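Local coordinates for protein glutathionyl-hydroquinone reductase PcpF (Sphingobium chlorophenolicum, PDB 4FQU) that catalyses the glutathione-dependent reduction of glutathionyl-hydroquinones to hydroquinones, a step in the bacterial degradation of the pollutant pentachlorophenol, at residues 3-8 / 115-120; 29-34 / 135-140; 59-64 / 270-275; 103-108 / 122-127. All blocks are in the same frame, centred on the assembly; numbering follows the deposited sequence.

Interaction 1: 3-8 / 115-120; sequences LLIDGV and TYTGRV
Leu4 and Gly118 form a single antiparallel hydrogen-bonded bridge, by which the N-terminal segment 3-8 is tied to the loop 115-120 between helix 106-112 and strand 124-127. Leu4 N gives a nearly straight bond to Gly118 O (3.0 Å, 163° at the hydrogen); the return bond, Gly118 N to Leu4 O, is more bent. Past the bridge, Thr117 OG1 reaches Ile5 O at 2.9 Å, from above the carbonyl plane, because chi1 of -43° sets the hydroxyl anti to the threonine's own carbonyl carbon. A valine in its place would probably leave Ile5 O without this donor. Gly7 N, also above a carbonyl plane, donates to Tyr116 O. The Leu4 and Tyr116 side chains cross at about a right angle, Leu4 CD1 lying 3.6 Å from Tyr116 CD2, and Leu4 CG packs on Val120 CG2. Tyr116 OH bonds Arg119 O in the carbonyl plane. Arg119 and Val120 belong to the probable glutathione site, assigned by similarity, of this thioredoxin-fold N-terminal domain of a Xi-class glutathione transferase.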
loop_
_atom_site.group_PDB
_atom_site.type_symbol
_atom_site.label_atom_id
_atom_site.label_comp_id
_atom_site.label_asym_id
_atom_site.label_seq_id
_atom_site.Cartn_x
_atom_site.Cartn_y
_atom_site.Cartn_z
ATOM N N LEU A 3 -3.207 -26.632 -6.979
ATOM C CA LEU A 3 -4.186 -27.184 -7.899
ATOM C C LEU A 3 -4.521 -28.607 -7.497
ATOM O O LEU A 3 -3.790 -29.264 -6.758
ATOM C CB LEU A 3 -3.650 -27.235 -9.322
ATOM C CG LEU A 3 -3.255 -25.963 -10.046
ATOM C CD1 LEU A 3 -2.966 -26.314 -11.451
ATOM C CD2 LEU A 3 -4.352 -24.958 -10.017
ATOM N N LEU A 4 -5.641 -29.101 -7.979
ATOM C CA LEU A 4 -5.866 -30.518 -7.848
ATOM C C LEU A 4 -5.365 -31.134 -9.131
ATOM O O LEU A 4 -5.766 -30.743 -10.214
ATOM C CB LEU A 4 -7.337 -30.848 -7.581
ATOM C CG LEU A 4 -7.717 -30.845 -6.101
ATOM C CD1 LEU A 4 -9.155 -31.237 -5.952
ATOM C CD2 LEU A 4 -6.863 -31.817 -5.314
ATOM N N ILE A 5 -4.466 -32.097 -9.032
ATOM C CA ILE A 5 -3.884 -32.641 -10.255
ATOM C C ILE A 5 -4.427 -33.988 -10.647
ATOM O O ILE A 5 -4.754 -34.182 -11.799
ATOM C CB ILE A 5 -2.367 -32.686 -10.233
ATOM C CG1 ILE A 5 -1.859 -32.136 -11.557
ATOM C CG2 ILE A 5 -1.894 -34.098 -9.859
ATOM C CD1 ILE A 5 -2.284 -30.732 -11.772
ATOM N N ASP A 6 -4.550 -34.933 -9.740
ATOM C CA ASP A 6 -5.252 -36.106 -10.196
ATOM C C ASP A 6 -6.004 -36.534 -8.980
ATOM O O ASP A 6 -6.014 -37.692 -8.619
ATOM C CB ASP A 6 -4.288 -37.188 -10.733
ATOM C CG ASP A 6 -4.127 -37.176 -12.289
ATOM O OD1 ASP A 6 -2.987 -37.132 -12.815
ATOM O OD2 ASP A 6 -5.139 -37.253 -13.005
ATOM N N GLY A 7 -6.649 -35.580 -8.337
ATOM C CA GLY A 7 -7.248 -35.834 -7.050
ATOM C C GLY A 7 -6.166 -35.611 -5.995
ATOM O O GLY A 7 -6.341 -35.886 -4.789
ATOM N N VAL A 8 -5.016 -35.122 -6.428
ATOM C CA VAL A 8 -4.021 -34.901 -5.426
ATOM C C VAL A 8 -3.715 -33.449 -5.326
ATOM O O VAL A 8 -3.688 -32.757 -6.319
ATOM C CB VAL A 8 -2.785 -35.669 -5.743
ATOM C CG1 VAL A 8 -1.646 -35.259 -4.814
ATOM C CG2 VAL A 8 -3.099 -37.110 -5.587
ATOM N N THR A 115 -10.575 -38.035 -9.198
ATOM C CA THR A 115 -9.383 -37.759 -9.981
ATOM C C THR A 115 -9.350 -36.325 -10.480
ATOM O O THR A 115 -8.450 -35.953 -11.215
ATOM C CB THR A 115 -9.290 -38.725 -11.157
ATOM O OG1 THR A 115 -10.570 -38.796 -11.815
ATOM C CG2 THR A 115 -8.909 -40.087 -10.642
ATOM N N TYR A 116 -10.338 -35.533 -10.079
ATOM C CA TYR A 116 -10.481 -34.149 -10.514
ATOM C C TYR A 116 -9.175 -33.401 -10.755
ATOM O O TYR A 116 -8.312 -33.337 -9.896
ATOM C CB TYR A 116 -11.321 -33.374 -9.507
ATOM C CG TYR A 116 -11.469 -31.905 -9.821
ATOM C CD1 TYR A 116 -12.476 -31.438 -10.673
ATOM C CD2 TYR A 116 -10.626 -30.973 -9.266
ATOM C CE1 TYR A 116 -12.628 -30.071 -10.967
ATOM C CE2 TYR A 116 -10.787 -29.608 -9.557
ATOM C CZ TYR A 116 -11.785 -29.171 -10.405
ATOM O OH TYR A 116 -11.916 -27.829 -10.662
ATOM N N THR A 117 -9.046 -32.814 -11.937
ATOM C CA THR A 117 -7.930 -31.923 -12.209
ATOM C C THR A 117 -8.438 -30.528 -12.454
ATOM O O THR A 117 -9.110 -30.304 -13.454
ATOM C CB THR A 117 -7.211 -32.315 -13.491
ATOM O OG1 THR A 117 -7.047 -33.744 -13.546
ATOM C CG2 THR A 117 -5.888 -31.577 -13.571
ATOM N N GLY A 118 -8.119 -29.591 -11.578
ATOM C CA GLY A 118 -8.403 -28.209 -11.891
ATOM C C GLY A 118 -8.164 -27.288 -10.741
ATOM O O GLY A 118 -7.512 -27.669 -9.767
ATOM N N ARG A 119 -8.672 -26.065 -10.805
ATOM C CA ARG A 119 -8.474 -25.255 -9.607
ATOM C C ARG A 119 -9.523 -25.612 -8.557
ATOM O O ARG A 119 -10.495 -26.294 -8.853
ATOM C CB ARG A 119 -8.411 -23.775 -9.914
ATOM C CG ARG A 119 -7.958 -23.488 -11.313
ATOM C CD ARG A 119 -8.017 -22.014 -11.538
ATOM N NE ARG A 119 -7.287 -21.380 -10.469
ATOM C CZ ARG A 119 -7.650 -20.247 -9.895
ATOM N NH1 ARG A 119 -8.756 -19.611 -10.322
ATOM N NH2 ARG A 119 -6.885 -19.769 -8.901
ATOM N N VAL A 120 -9.279 -25.224 -7.315
ATOM C CA VAL A 120 -10.178 -25.577 -6.208
ATOM C C VAL A 120 -10.599 -24.276 -5.566
ATOM O O VAL A 120 -9.890 -23.796 -4.654
ATOM C CB VAL A 120 -9.507 -26.474 -5.092
ATOM C CG1 VAL A 120 -10.485 -26.725 -3.988
ATOM C CG2 VAL A 120 -9.046 -27.820 -5.632
#

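Interaction 2: 29-34 / 135-140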
loop_
_atom_site.group_PDB
_atom_site.type_symbol
_atom_site.label_atom_id
_atom_site.label_comp_id
_atom_site.label_asym_id
_atom_site.label_seq_id
_atom_site.Cartn_x
_atom_site.Cartn_y
_atom_site.Cartn_z
ATOM N N GLN A 29 -15.249 -25.353 -13.849
ATOM C CA GLN A 29 -15.688 -26.480 -14.660
ATOM C C GLN A 29 -17.092 -27.027 -14.393
ATOM O O GLN A 29 -17.411 -28.107 -14.870
ATOM C CB GLN A 29 -14.715 -27.642 -14.523
ATOM C CG GLN A 29 -13.280 -27.331 -14.836
ATOM C CD GLN A 29 -12.398 -28.521 -14.540
ATOM O OE1 GLN A 29 -11.328 -28.368 -13.925
ATOM N NE2 GLN A 29 -12.847 -29.727 -14.955
ATOM N N TYR A 30 -17.922 -26.334 -13.624
ATOM C CA TYR A 30 -19.215 -26.890 -13.237
ATOM C C TYR A 30 -20.268 -25.855 -13.523
ATOM O O TYR A 30 -20.502 -24.985 -12.691
ATOM C CB TYR A 30 -19.221 -27.196 -11.752
ATOM C CG TYR A 30 -18.375 -28.381 -11.412
ATOM C CD1 TYR A 30 -18.754 -29.648 -11.788
ATOM C CD2 TYR A 30 -17.185 -28.244 -10.718
ATOM C CE1 TYR A 30 -17.975 -30.745 -11.482
ATOM C CE2 TYR A 30 -16.373 -29.352 -10.418
ATOM C CZ TYR A 30 -16.779 -30.606 -10.803
ATOM O OH TYR A 30 -16.015 -31.734 -10.519
ATOM N N ARG A 31 -20.905 -25.924 -14.691
ATOM C CA ARG A 31 -21.790 -24.845 -15.114
ATOM C C ARG A 31 -23.248 -25.263 -15.186
ATOM O O ARG A 31 -23.955 -24.940 -16.157
ATOM C CB ARG A 31 -21.350 -24.294 -16.466
ATOM C CG ARG A 31 -19.870 -24.113 -16.597
ATOM C CD ARG A 31 -19.464 -23.200 -15.565
ATOM N NE ARG A 31 -18.302 -22.424 -15.966
ATOM C CZ ARG A 31 -18.388 -21.333 -16.709
ATOM N NH1 ARG A 31 -19.588 -20.961 -17.124
ATOM N NH2 ARG A 31 -17.296 -20.628 -17.034
ATOM N N GLY A 32 -23.701 -25.953 -14.144
ATOM C CA GLY A 32 -25.060 -26.463 -14.078
ATOM C C GLY A 32 -26.002 -25.447 -13.494
ATOM O O GLY A 32 -25.606 -24.293 -13.291
ATOM N N GLY A 33 -27.227 -25.880 -13.189
ATOM C CA GLY A 33 -28.324 -24.975 -12.839
ATOM C C GLY A 33 -28.579 -24.299 -14.138
ATOM O O GLY A 33 -28.106 -24.796 -15.167
ATOM N N LEU A 34 -29.257 -23.182 -14.155
ATOM C CA LEU A 34 -29.045 -22.340 -15.354
ATOM C C LEU A 34 -29.794 -22.703 -16.598
ATOM O O LEU A 34 -30.150 -21.829 -17.357
ATOM C CB LEU A 34 -27.571 -22.330 -15.774
ATOM C CG LEU A 34 -26.933 -20.971 -16.024
ATOM C CD1 LEU A 34 -27.484 -20.006 -15.018
ATOM C CD2 LEU A 34 -25.463 -21.076 -15.832
ATOM N N ASN A 135 -22.746 -26.098 -9.622
ATOM C CA ASN A 135 -22.232 -24.980 -10.389
ATOM C C ASN A 135 -21.342 -24.185 -9.476
ATOM O O ASN A 135 -21.633 -24.083 -8.303
ATOM C CB ASN A 135 -23.372 -24.164 -10.949
ATOM C CG ASN A 135 -22.912 -22.944 -11.710
ATOM O OD1 ASN A 135 -22.080 -22.187 -11.222
ATOM N ND2 ASN A 135 -23.491 -22.718 -12.904
ATOM N N ASN A 136 -20.211 -23.702 -9.989
ATOM C CA ASN A 136 -19.196 -23.064 -9.156
ATOM C C ASN A 136 -18.550 -21.919 -9.898
ATOM O O ASN A 136 -17.345 -21.689 -9.785
ATOM C CB ASN A 136 -18.138 -24.044 -8.673
ATOM C CG ASN A 136 -17.261 -24.574 -9.797
ATOM O OD1 ASN A 136 -16.098 -24.929 -9.573
ATOM N ND2 ASN A 136 -17.811 -24.643 -11.002
ATOM N N GLU A 137 -19.391 -21.204 -10.636
ATOM C CA GLU A 137 -19.063 -19.953 -11.272
ATOM C C GLU A 137 -19.972 -18.883 -10.714
ATOM O O GLU A 137 -21.150 -18.929 -10.989
ATOM C CB GLU A 137 -19.313 -20.091 -12.778
ATOM C CG GLU A 137 -19.319 -18.791 -13.530
ATOM C CD GLU A 137 -18.053 -17.974 -13.332
ATOM O OE1 GLU A 137 -16.989 -18.469 -13.754
ATOM O OE2 GLU A 137 -18.105 -16.850 -12.756
ATOM N N SER A 138 -19.424 -17.937 -9.938
ATOM C CA SER A 138 -20.196 -16.832 -9.288
ATOM C C SER A 138 -21.243 -16.179 -10.200
ATOM O O SER A 138 -22.451 -16.152 -9.908
ATOM C CB SER A 138 -19.265 -15.735 -8.767
ATOM O OG SER A 138 -17.998 -15.889 -9.389
ATOM N N SER A 139 -20.778 -15.631 -11.313
ATOM C CA SER A 139 -21.680 -14.955 -12.209
ATOM C C SER A 139 -22.922 -15.793 -12.392
ATOM O O SER A 139 -24.012 -15.294 -12.239
ATOM C CB SER A 139 -20.999 -14.754 -13.521
ATOM O OG SER A 139 -20.235 -15.896 -13.835
ATOM N N GLU A 140 -22.756 -17.075 -12.688
ATOM C CA GLU A 140 -23.893 -17.984 -12.876
ATOM C C GLU A 140 -24.767 -18.199 -11.650
ATOM O O GLU A 140 -25.968 -18.012 -11.759
ATOM C CB GLU A 140 -23.455 -19.311 -13.481
ATOM C CG GLU A 140 -22.931 -19.101 -14.908
ATOM C CD GLU A 140 -22.443 -20.364 -15.574
ATOM O OE1 GLU A 140 -22.606 -21.460 -14.998
ATOM O OE2 GLU A 140 -21.909 -20.263 -16.688
#
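Glu140 and Arg31, the two residues that bury most surface here, meet in a salt bridge. Arg31 NH1 lies 2.5 Å from Glu140 OE2, which approaches the edge of the guanidinium near its plane, although the two flat groups are turned 71° apart. The arginine chain bends at chi2 (-59°), which brings its end back over the segment 135-140; there Glu137 CG sits over the centre of one guanidinium face. Glu137 OE1, 3.9 Å from Arg31 NH2 and well out of that plane, gives the arginine only a long charge interaction; its hydrogen bond is with Ser28 OG. Leu34 meets Glu140 at about a right angle, with CD2 against the carboxylate.

Asn135 works with both branches of its amide. ND2 donates to Gly32 O at 2.7 Å, in the carbonyl plane, and to Glu140 OE1, which accepts with its anti lone pair, while OD1 accepts an almost straight bond (173°) from Glu137 N, closing an Asx turn. A leucine in its place would probably leave Gly32 O and Glu137 N without these mates and Glu140 OE1 without its amide donor. Next along, Asn136 OD1 is taken by the hydroxyl of Tyr109. Glu137 is the N-cap of helix 138-146: its OE2 accepts from Ser139 N at 3.3 Å and from Ser139 OG. In the thioredoxin fold of glutathione transferases this helix start follows the last strand, and Glu137 and Ser138 probably bind glutathione, as inferred by similarity.

Interaction 3: 59-64 / 270-275; sequences VLIMRA and ERVAPT
Ile61 on helix 54-65 packs against Val272 in the loop between helices 257-268 and 278-287, at the seam where the thioredoxin-like N-terminal domain of a glutathione transferase meets its all-helical C-terminal domain. Among the apolar contacts, Ile61 CG2 lies 3.8 Å from Val272 CG2, the two side chains crossing obliquely. Thr275 CG2 rests against Leu60 CB at 4.0 Å, and Ala64 CB packs against the backbone of Arg271. Ile61 also touches Ile229 and Phe232 of helix 226-245.

The polar part is mostly internal to the loop. Thr275 OG1 donates to Val272 O, in the carbonyl plane and on a lone pair, and Thr275 N uses the same oxygen, so the turn is pinned twice. With chi1 at 64°, OG1 lies between its own backbone N and carbonyl carbon, where it also bonds His57 NE2 of helix 54-65. Arg271 stretches out from CG to NE past the end of the segment 59-64, and its NH1 comes to 3.2 Å from Ala64 O.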
loop_
_atom_site.group_PDB
_atom_site.type_symbol
_atom_site.label_atom_id
_atom_site.label_comp_id
_atom_site.label_asym_id
_atom_site.label_seq_id
_atom_site.Cartn_x
_atom_site.Cartn_y
_atom_site.Cartn_z
ATOM N N VAL A 59 -22.301 -14.184 -4.302
ATOM C CA VAL A 59 -23.389 -15.087 -3.943
ATOM C C VAL A 59 -23.890 -14.889 -2.529
ATOM O O VAL A 59 -25.057 -15.053 -2.292
ATOM C CB VAL A 59 -23.216 -16.586 -4.323
ATOM C CG1 VAL A 59 -22.123 -16.786 -5.235
ATOM C CG2 VAL A 59 -23.074 -17.438 -3.120
ATOM N N LEU A 60 -23.061 -14.481 -1.586
ATOM C CA LEU A 60 -23.655 -14.196 -0.270
ATOM C C LEU A 60 -24.687 -13.045 -0.324
ATOM O O LEU A 60 -25.759 -13.101 0.282
ATOM C CB LEU A 60 -22.599 -13.942 0.806
ATOM C CG LEU A 60 -21.630 -15.042 1.208
ATOM C CD1 LEU A 60 -20.680 -14.396 2.148
ATOM C CD2 LEU A 60 -22.323 -16.208 1.875
ATOM N N ILE A 61 -24.372 -12.007 -1.075
ATOM C CA ILE A 61 -25.284 -10.908 -1.176
ATOM C C ILE A 61 -26.587 -11.301 -1.842
ATOM O O ILE A 61 -27.643 -10.816 -1.448
ATOM C CB ILE A 61 -24.684 -9.787 -1.933
ATOM C CG1 ILE A 61 -23.446 -9.297 -1.167
ATOM C CG2 ILE A 61 -25.726 -8.723 -2.094
ATOM C CD1 ILE A 61 -22.536 -8.322 -1.911
ATOM N N MET A 62 -26.537 -12.169 -2.853
ATOM C CA MET A 62 -27.769 -12.587 -3.501
ATOM C C MET A 62 -28.499 -13.541 -2.581
ATOM O O MET A 62 -29.725 -13.571 -2.596
ATOM C CB MET A 62 -27.554 -13.236 -4.852
ATOM C CG MET A 62 -28.831 -13.482 -5.614
ATOM S SD MET A 62 -29.626 -12.024 -6.258
ATOM C CE MET A 62 -28.484 -11.491 -7.446
ATOM N N ARG A 63 -27.783 -14.301 -1.756
ATOM C CA ARG A 63 -28.476 -15.255 -0.896
ATOM C C ARG A 63 -29.224 -14.493 0.169
ATOM O O ARG A 63 -30.314 -14.883 0.554
ATOM C CB ARG A 63 -27.521 -16.205 -0.235
ATOM C CG ARG A 63 -28.120 -17.065 0.843
ATOM C CD ARG A 63 -27.267 -18.319 0.927
ATOM N NE ARG A 63 -27.428 -19.044 2.164
ATOM C CZ ARG A 63 -26.950 -18.626 3.325
ATOM N NH1 ARG A 63 -26.298 -17.479 3.388
ATOM N NH2 ARG A 63 -27.112 -19.352 4.417
ATOM N N ALA A 64 -28.656 -13.390 0.644
ATOM C CA ALA A 64 -29.411 -12.578 1.577
ATOM C C ALA A 64 -30.590 -11.818 0.929
ATOM O O ALA A 64 -31.717 -11.836 1.434
ATOM C CB ALA A 64 -28.515 -11.639 2.280
ATOM N N GLU A 270 -29.464 -3.702 5.908
ATOM C CA GLU A 270 -29.485 -4.886 6.770
ATOM C C GLU A 270 -29.399 -5.932 5.739
ATOM O O GLU A 270 -29.695 -5.660 4.592
ATOM C CB GLU A 270 -30.830 -5.023 7.445
ATOM C CG GLU A 270 -31.510 -3.689 7.808
ATOM C CD GLU A 270 -32.403 -3.743 9.094
ATOM O OE1 GLU A 270 -33.048 -4.790 9.357
ATOM O OE2 GLU A 270 -32.455 -2.730 9.852
ATOM N N ARG A 271 -29.013 -7.136 6.043
ATOM C CA ARG A 271 -29.041 -8.124 4.917
ATOM C C ARG A 271 -27.802 -8.200 4.102
ATOM O O ARG A 271 -27.300 -9.284 3.926
ATOM C CB ARG A 271 -30.163 -7.890 3.897
ATOM C CG ARG A 271 -31.435 -8.685 4.201
ATOM C CD ARG A 271 -32.491 -8.475 3.124
ATOM N NE ARG A 271 -33.814 -8.803 3.611
ATOM C CZ ARG A 271 -34.125 -9.988 4.112
ATOM N NH1 ARG A 271 -33.189 -10.946 4.166
ATOM N NH2 ARG A 271 -35.361 -10.204 4.563
ATOM N N VAL A 272 -27.336 -7.070 3.570
ATOM C CA VAL A 272 -26.026 -7.033 2.949
ATOM C C VAL A 272 -24.956 -6.841 4.041
ATOM O O VAL A 272 -23.949 -7.548 4.112
ATOM C CB VAL A 272 -25.931 -5.945 1.913
ATOM C CG1 VAL A 272 -24.535 -5.774 1.545
ATOM C CG2 VAL A 272 -26.654 -6.341 0.675
ATOM N N ALA A 273 -25.195 -5.907 4.944
ATOM C CA ALA A 273 -24.225 -5.621 6.007
ATOM C C ALA A 273 -23.649 -6.896 6.697
ATOM O O ALA A 273 -22.447 -7.006 6.934
ATOM C CB ALA A 273 -24.824 -4.577 7.053
ATOM N N PRO A 274 -24.502 -7.861 7.022
ATOM C CA PRO A 274 -23.950 -9.027 7.692
ATOM C C PRO A 274 -23.084 -9.877 6.805
ATOM O O PRO A 274 -22.452 -10.787 7.324
ATOM C CB PRO A 274 -25.181 -9.815 8.094
ATOM C CG PRO A 274 -26.211 -8.806 8.213
ATOM C CD PRO A 274 -25.953 -7.808 7.164
ATOM N N THR A 275 -23.040 -9.597 5.508
ATOM C CA THR A 275 -22.199 -10.400 4.635
ATOM C C THR A 275 -20.798 -9.816 4.511
ATOM O O THR A 275 -19.945 -10.374 3.819
ATOM C CB THR A 275 -22.815 -10.638 3.233
ATOM O OG1 THR A 275 -22.951 -9.409 2.529
ATOM C CG2 THR A 275 -24.178 -11.309 3.330
#

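Interaction 4: 103-108 / 122-127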
loop_
_atom_site.group_PDB
_atom_site.type_symbol
_atom_site.label_atom_id
_atom_site.label_comp_id
_atom_site.label_asym_id
_atom_site.label_seq_id
_atom_site.Cartn_x
_atom_site.Cartn_y
_atom_site.Cartn_z
ATOM N N ASP A 103 -11.454 -31.204 5.863
ATOM C CA ASP A 103 -10.538 -30.261 6.490
ATOM C C ASP A 103 -10.200 -29.182 5.467
ATOM O O ASP A 103 -10.096 -27.991 5.792
ATOM C CB ASP A 103 -9.248 -30.932 6.955
ATOM C CG ASP A 103 -9.471 -32.044 7.971
ATOM O OD1 ASP A 103 -9.540 -31.738 9.180
ATOM O OD2 ASP A 103 -9.532 -33.239 7.559
ATOM N N TYR A 104 -10.051 -29.612 4.219
ATOM C CA TYR A 104 -9.633 -28.734 3.142
ATOM C C TYR A 104 -10.687 -28.627 2.050
ATOM O O TYR A 104 -11.350 -29.615 1.731
ATOM C CB TYR A 104 -8.378 -29.303 2.536
ATOM C CG TYR A 104 -7.330 -29.585 3.553
ATOM C CD1 TYR A 104 -6.881 -28.582 4.370
ATOM C CD2 TYR A 104 -6.786 -30.847 3.699
ATOM C CE1 TYR A 104 -5.911 -28.815 5.315
ATOM C CE2 TYR A 104 -5.824 -31.095 4.644
ATOM C CZ TYR A 104 -5.374 -30.070 5.463
ATOM O OH TYR A 104 -4.385 -30.250 6.436
ATOM N N LEU A 105 -10.831 -27.434 1.461
ATOM C CA LEU A 105 -11.813 -27.219 0.391
ATOM C C LEU A 105 -11.589 -28.184 -0.725
ATOM O O LEU A 105 -12.535 -28.744 -1.226
ATOM C CB LEU A 105 -11.808 -25.787 -0.135
ATOM C CG LEU A 105 -12.797 -25.346 -1.232
ATOM C CD1 LEU A 105 -14.218 -25.360 -0.777
ATOM C CD2 LEU A 105 -12.423 -23.930 -1.703
ATOM N N TYR A 106 -10.328 -28.396 -1.101
ATOM C CA TYR A 106 -9.998 -29.393 -2.133
ATOM C C TYR A 106 -10.684 -30.746 -1.909
ATOM O O TYR A 106 -11.101 -31.374 -2.861
ATOM C CB TYR A 106 -8.480 -29.510 -2.418
ATOM C CG TYR A 106 -7.569 -30.271 -1.447
ATOM C CD1 TYR A 106 -7.715 -31.619 -1.224
ATOM C CD2 TYR A 106 -6.518 -29.628 -0.807
ATOM C CE1 TYR A 106 -6.866 -32.305 -0.374
ATOM C CE2 TYR A 106 -5.678 -30.298 0.060
ATOM C CZ TYR A 106 -5.863 -31.638 0.264
ATOM O OH TYR A 106 -5.039 -32.316 1.118
ATOM N N GLN A 107 -10.852 -31.177 -0.662
ATOM C CA GLN A 107 -11.606 -32.410 -0.390
ATOM C C GLN A 107 -13.096 -32.370 -0.787
ATOM O O GLN A 107 -13.733 -33.433 -0.821
ATOM C CB GLN A 107 -11.534 -32.811 1.092
ATOM C CG GLN A 107 -10.233 -33.330 1.572
ATOM C CD GLN A 107 -10.105 -33.184 3.046
ATOM O OE1 GLN A 107 -10.355 -32.113 3.601
ATOM N NE2 GLN A 107 -9.741 -34.261 3.711
ATOM N N VAL A 108 -13.667 -31.181 -1.027
ATOM C CA VAL A 108 -15.046 -31.101 -1.479
ATOM C C VAL A 108 -15.071 -31.506 -2.938
ATOM O O VAL A 108 -15.871 -32.349 -3.342
ATOM C CB VAL A 108 -15.663 -29.700 -1.338
ATOM C CG1 VAL A 108 -17.088 -29.690 -1.890
ATOM C CG2 VAL A 108 -15.685 -29.261 0.107
ATOM N N ILE A 122 -13.893 -21.186 -4.376
ATOM C CA ILE A 122 -15.245 -20.867 -3.909
ATOM C C ILE A 122 -15.738 -19.714 -4.730
ATOM O O ILE A 122 -14.924 -18.964 -5.239
ATOM C CB ILE A 122 -15.266 -20.443 -2.442
ATOM C CG1 ILE A 122 -14.423 -19.192 -2.229
ATOM C CG2 ILE A 122 -14.769 -21.558 -1.534
ATOM C CD1 ILE A 122 -13.932 -19.065 -0.759
ATOM N N PRO A 123 -17.057 -19.527 -4.829
ATOM C CA PRO A 123 -18.164 -20.246 -4.209
ATOM C C PRO A 123 -18.547 -21.499 -4.977
ATOM O O PRO A 123 -18.279 -21.551 -6.179
ATOM C CB PRO A 123 -19.309 -19.242 -4.313
ATOM C CG PRO A 123 -19.004 -18.470 -5.502
ATOM C CD PRO A 123 -17.529 -18.279 -5.447
ATOM N N ILE A 124 -19.164 -22.474 -4.301
ATOM C CA ILE A 124 -19.561 -23.736 -4.906
ATOM C C ILE A 124 -21.002 -23.928 -4.526
ATOM O O ILE A 124 -21.333 -23.798 -3.365
ATOM C CB ILE A 124 -18.777 -24.896 -4.292
ATOM C CG1 ILE A 124 -17.288 -24.650 -4.449
ATOM C CG2 ILE A 124 -19.182 -26.215 -4.914
ATOM C CD1 ILE A 124 -16.396 -25.703 -3.809
ATOM N N LEU A 125 -21.881 -24.209 -5.469
ATOM C CA LEU A 125 -23.231 -24.520 -5.094
ATOM C C LEU A 125 -23.317 -26.014 -5.203
ATOM O O LEU A 125 -23.158 -26.562 -6.271
ATOM C CB LEU A 125 -24.221 -23.821 -6.016
ATOM C CG LEU A 125 -25.712 -24.024 -5.772
ATOM C CD1 LEU A 125 -26.080 -23.377 -4.516
ATOM C CD2 LEU A 125 -26.498 -23.427 -6.866
ATOM N N TRP A 126 -23.544 -26.666 -4.072
ATOM C CA TRP A 126 -23.408 -28.126 -3.962
ATOM C C TRP A 126 -24.776 -28.793 -3.985
ATOM O O TRP A 126 -25.670 -28.360 -3.282
ATOM C CB TRP A 126 -22.680 -28.473 -2.666
ATOM C CG TRP A 126 -22.619 -29.875 -2.305
ATOM C CD1 TRP A 126 -23.491 -30.512 -1.529
ATOM C CD2 TRP A 126 -21.618 -30.833 -2.650
ATOM N NE1 TRP A 126 -23.135 -31.824 -1.368
ATOM C CE2 TRP A 126 -21.976 -32.044 -2.048
ATOM C CE3 TRP A 126 -20.458 -30.789 -3.415
ATOM C CZ2 TRP A 126 -21.246 -33.195 -2.193
ATOM C CZ3 TRP A 126 -19.722 -31.930 -3.547
ATOM C CH2 TRP A 126 -20.127 -33.123 -2.941
ATOM N N ASP A 127 -24.975 -29.818 -4.799
ATOM C CA ASP A 127 -26.267 -30.444 -4.820
ATOM C C ASP A 127 -26.298 -31.603 -3.793
ATOM O O ASP A 127 -25.680 -32.640 -4.025
ATOM C CB ASP A 127 -26.532 -30.950 -6.211
ATOM C CG ASP A 127 -27.849 -31.641 -6.324
ATOM O OD1 ASP A 127 -28.268 -32.268 -5.316
ATOM O OD2 ASP A 127 -28.472 -31.505 -7.415
#
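Leu105 and Ile122 meet through methyls set by their first torsions. In Leu105, CG stands opposite the backbone N (chi1 -178°), which carries both terminal methyls out to the segment 122-127; in Ile122, chi1 of 61° puts CG1 between backbone N and carbonyl carbon and turns CG2 to the leucine. Leu105 CD2 then lies 3.3 Å from Ile122 CG2, the side chains crossing at about a right angle. The other branch, Leu105 CD1, touches Ile124 CD1 at 3.7 Å, where the two side chains run antiparallel, each passing alongside the other.

Three residues on, Val108 faces the strand as well, and its CG1 reaches the six-membered part of the Trp126 indole, 3.8 Å from CZ3. The same methyl is only loosely placed against Ile124 CD1, at 4.5 Å. This is the helix-on-sheet packing of the thioredoxin fold: the start of helix 106-112 covers Ile124 and Trp126 of strand 124-127, which runs antiparallel to strand 45-49, and Tyr48 of that strand touches both Val108 and Ile124. Pro123, preceded by a cis peptide bond, points its CB away from the segment 103-108, and its ring touches Ala56 and Val59 of helix 54-65. The cis-proline before this strand is a hallmark of the fold. Ile122 belongs to the glutathione site assigned by similarity. At the helix start, Gln107 OE1 accepts from Tyr104 N at 2.6 Å in a nearly straight bond.

In the fold
Interactions 1, 2 and 4 cluster in the thioredoxin-like domain; interaction 3 joins that domain to the helical C-terminal one, its centre about 31 Å from that of interaction 1, on opposite sides of the chain's centre. Interaction 4 lies about 13 Å, centre to centre, from both 1 and 2: Val120 of interaction 1 packs on Tyr106 of its helix 106-112, and its strand 124-127 pairs with strand 132-135, whose last residue opens the segment 135-140. Val59 on Pro123 connects interactions 3 and 4. Along the chain, 103-108/122-127 is nested inside the loops closed by interactions 2 and 3, which cross each other, while interaction 1 crosses all three others. Interactions 1, 2 and 4 together hold residues of the probable glutathione site.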